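PDB 1QE0: histidine--tRNA ligase from Staphylococcus aureus, which catalyses the ATP-dependent attachment of L-histidine to tRNA(His), releasing AMP and diphosphate, and works as a homodimeric class II aminoacyl-tRNA synthetase. Local coordinates for residues N99-L104 with I132-P137. Residues are numbered along the deposited sequence; the frame is centred on the assembly and turned at random.
Sequences NQPIKL and IGAENP
A cis peptide bond before Pro101 and a psi of 157° at Pro101 turn the proline ring toward Ala134 and send the next backbone N-H toward Ile132. Ile102 and Ile132 then form an antiparallel hydrogen-bonded pair joining the start of strand 102-111 to the end of strand 123-132, in the largely antiparallel sheet of the class II synthetase catalytic core. Ile102 N reaches Ile132 O at 2.8 Å, within the carbonyl plane. The return bond from Ile132 N to Ile102 O is equally long, but its donor is tilted 20° from that plane. Both side chains lie on one face of the sheet, where Tyr89 of helix 82-91 touches each.

Past the pair, apolar contact takes over: Pro101 CB meets the Ala134 methyl CB at 3.6 Å, and CG of the same ring lies 3.9 Å from it. Between Ile132 and Ala134, Gly133, at a phi of 96° and still backbone-bonded to Thr302, turns the chain from its pairing with 102-111 toward helix 137-153, whose N-cap is Asn136. Leu364 of the second subunit packs on Ala134 and Gln100.

The chemistry is thus divided: two reciprocal backbone bonds satisfy buried polar groups and set the register at this end of the strands, while a small proline-alanine contact extends the contact by apolar packing beyond the last bonded pair.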
loop_
_atom_site.group_PDB
_atom_site.type_symbol
_atom_site.label_atom_id
_atom_site.label_comp_id
_atom_site.label_asym_id
_atom_site.label_seq_id
_atom_site.Cartn_x
_atom_site.Cartn_y
_atom_site.Cartn_z
ATOM N N ASN A 99 -5.324 24.386 -3.466
ATOM C CA ASN A 99 -6.225 23.276 -3.780
ATOM C C ASN A 99 -6.921 22.749 -2.522
ATOM O O ASN A 99 -6.289 22.148 -1.666
ATOM C CB ASN A 99 -5.432 22.159 -4.470
ATOM C CG ASN A 99 -6.249 20.877 -4.684
ATOM O OD1 ASN A 99 -7.455 20.830 -4.457
ATOM N ND2 ASN A 99 -5.582 19.830 -5.147
ATOM N N GLN A 100 -8.229 22.976 -2.424
ATOM C CA GLN A 100 -9.016 22.532 -1.291
ATOM C C GLN A 100 -10.351 21.982 -1.813
ATOM O O GLN A 100 -10.793 22.359 -2.891
ATOM C CB GLN A 100 -9.276 23.710 -0.358
ATOM C CG GLN A 100 -8.056 24.369 0.232
ATOM C CD GLN A 100 -7.421 23.639 1.401
ATOM O OE1 GLN A 100 -8.095 23.073 2.268
ATOM N NE2 GLN A 100 -6.105 23.699 1.458
ATOM N N PRO A 101 -11.008 21.075 -1.060
ATOM C CA PRO A 101 -10.579 20.539 0.237
ATOM C C PRO A 101 -9.379 19.614 0.100
ATOM O O PRO A 101 -9.069 19.131 -0.992
ATOM C CB PRO A 101 -11.816 19.776 0.715
ATOM C CG PRO A 101 -12.432 19.289 -0.554
ATOM C CD PRO A 101 -12.299 20.485 -1.465
ATOM N N ILE A 102 -8.629 19.451 1.178
ATOM C CA ILE A 102 -7.495 18.539 1.143
ATOM C C ILE A 102 -8.093 17.125 1.243
ATOM O O ILE A 102 -8.690 16.757 2.257
ATOM C CB ILE A 102 -6.570 18.773 2.317
ATOM C CG1 ILE A 102 -5.934 20.139 2.204
ATOM C CG2 ILE A 102 -5.556 17.716 2.345
ATOM C CD1 ILE A 102 -5.619 20.479 0.776
ATOM N N LYS A 103 -8.047 16.400 0.134
ATOM C CA LYS A 103 -8.580 15.055 0.048
ATOM C C LYS A 103 -7.418 14.077 0.089
ATOM O O LYS A 103 -6.786 13.849 -0.943
ATOM C CB LYS A 103 -9.313 14.944 -1.269
ATOM C CG LYS A 103 -10.560 15.814 -1.310
ATOM C CD LYS A 103 -11.148 15.923 -2.700
ATOM C CE LYS A 103 -12.130 14.841 -3.002
ATOM N NZ LYS A 103 -12.842 15.223 -4.251
ATOM N N LEU A 104 -7.149 13.488 1.256
ATOM C CA LEU A 104 -6.021 12.567 1.457
ATOM C C LEU A 104 -6.428 11.162 1.934
ATOM O O LEU A 104 -7.426 11.014 2.649
ATOM C CB LEU A 104 -5.124 13.137 2.553
ATOM C CG LEU A 104 -4.353 14.457 2.486
ATOM C CD1 LEU A 104 -3.865 14.810 3.899
ATOM C CD2 LEU A 104 -3.199 14.371 1.534
ATOM N N ILE A 132 -10.474 17.449 4.345
ATOM C CA ILE A 132 -10.492 18.580 5.284
ATOM C C ILE A 132 -10.601 19.950 4.564
ATOM O O ILE A 132 -10.030 20.171 3.494
ATOM C CB ILE A 132 -9.242 18.572 6.181
ATOM C CG1 ILE A 132 -8.934 17.163 6.655
ATOM C CG2 ILE A 132 -9.440 19.425 7.423
ATOM C CD1 ILE A 132 -7.459 16.981 7.083
ATOM N N GLY A 133 -11.386 20.853 5.132
ATOM C CA GLY A 133 -11.550 22.161 4.555
ATOM C C GLY A 133 -12.736 22.416 3.651
ATOM O O GLY A 133 -12.626 23.240 2.747
ATOM N N ALA A 134 -13.873 21.760 3.868
ATOM C CA ALA A 134 -15.032 22.022 3.018
ATOM C C ALA A 134 -16.310 21.431 3.553
ATOM O O ALA A 134 -16.816 20.463 2.980
ATOM C CB ALA A 134 -14.787 21.505 1.615
ATOM N N GLU A 135 -16.862 22.008 4.618
ATOM C CA GLU A 135 -18.114 21.469 5.172
ATOM C C GLU A 135 -19.189 21.616 4.120
ATOM O O GLU A 135 -19.606 22.722 3.819
ATOM C CB GLU A 135 -18.533 22.219 6.421
ATOM C CG GLU A 135 -19.759 21.646 7.076
ATOM C CD GLU A 135 -19.901 22.157 8.477
ATOM O OE1 GLU A 135 -20.421 23.291 8.606
ATOM O OE2 GLU A 135 -19.451 21.455 9.432
ATOM N N ASN A 136 -19.701 20.511 3.614
ATOM C CA ASN A 136 -20.658 20.626 2.543
ATOM C C ASN A 136 -21.309 19.278 2.281
ATOM O O ASN A 136 -20.628 18.276 2.075
ATOM C CB ASN A 136 -19.883 21.123 1.300
ATOM C CG ASN A 136 -20.694 21.092 0.019
ATOM O OD1 ASN A 136 -21.803 20.585 -0.032
ATOM N ND2 ASN A 136 -20.112 21.606 -1.042
ATOM N N PRO A 137 -22.641 19.225 2.340
ATOM C CA PRO A 137 -23.393 18.000 2.097
ATOM C C PRO A 137 -22.880 17.227 0.896
ATOM O O PRO A 137 -22.699 16.032 0.977
ATOM C CB PRO A 137 -24.790 18.525 1.825
ATOM C CG PRO A 137 -24.894 19.650 2.799
ATOM C CD PRO A 137 -23.531 20.311 2.784
#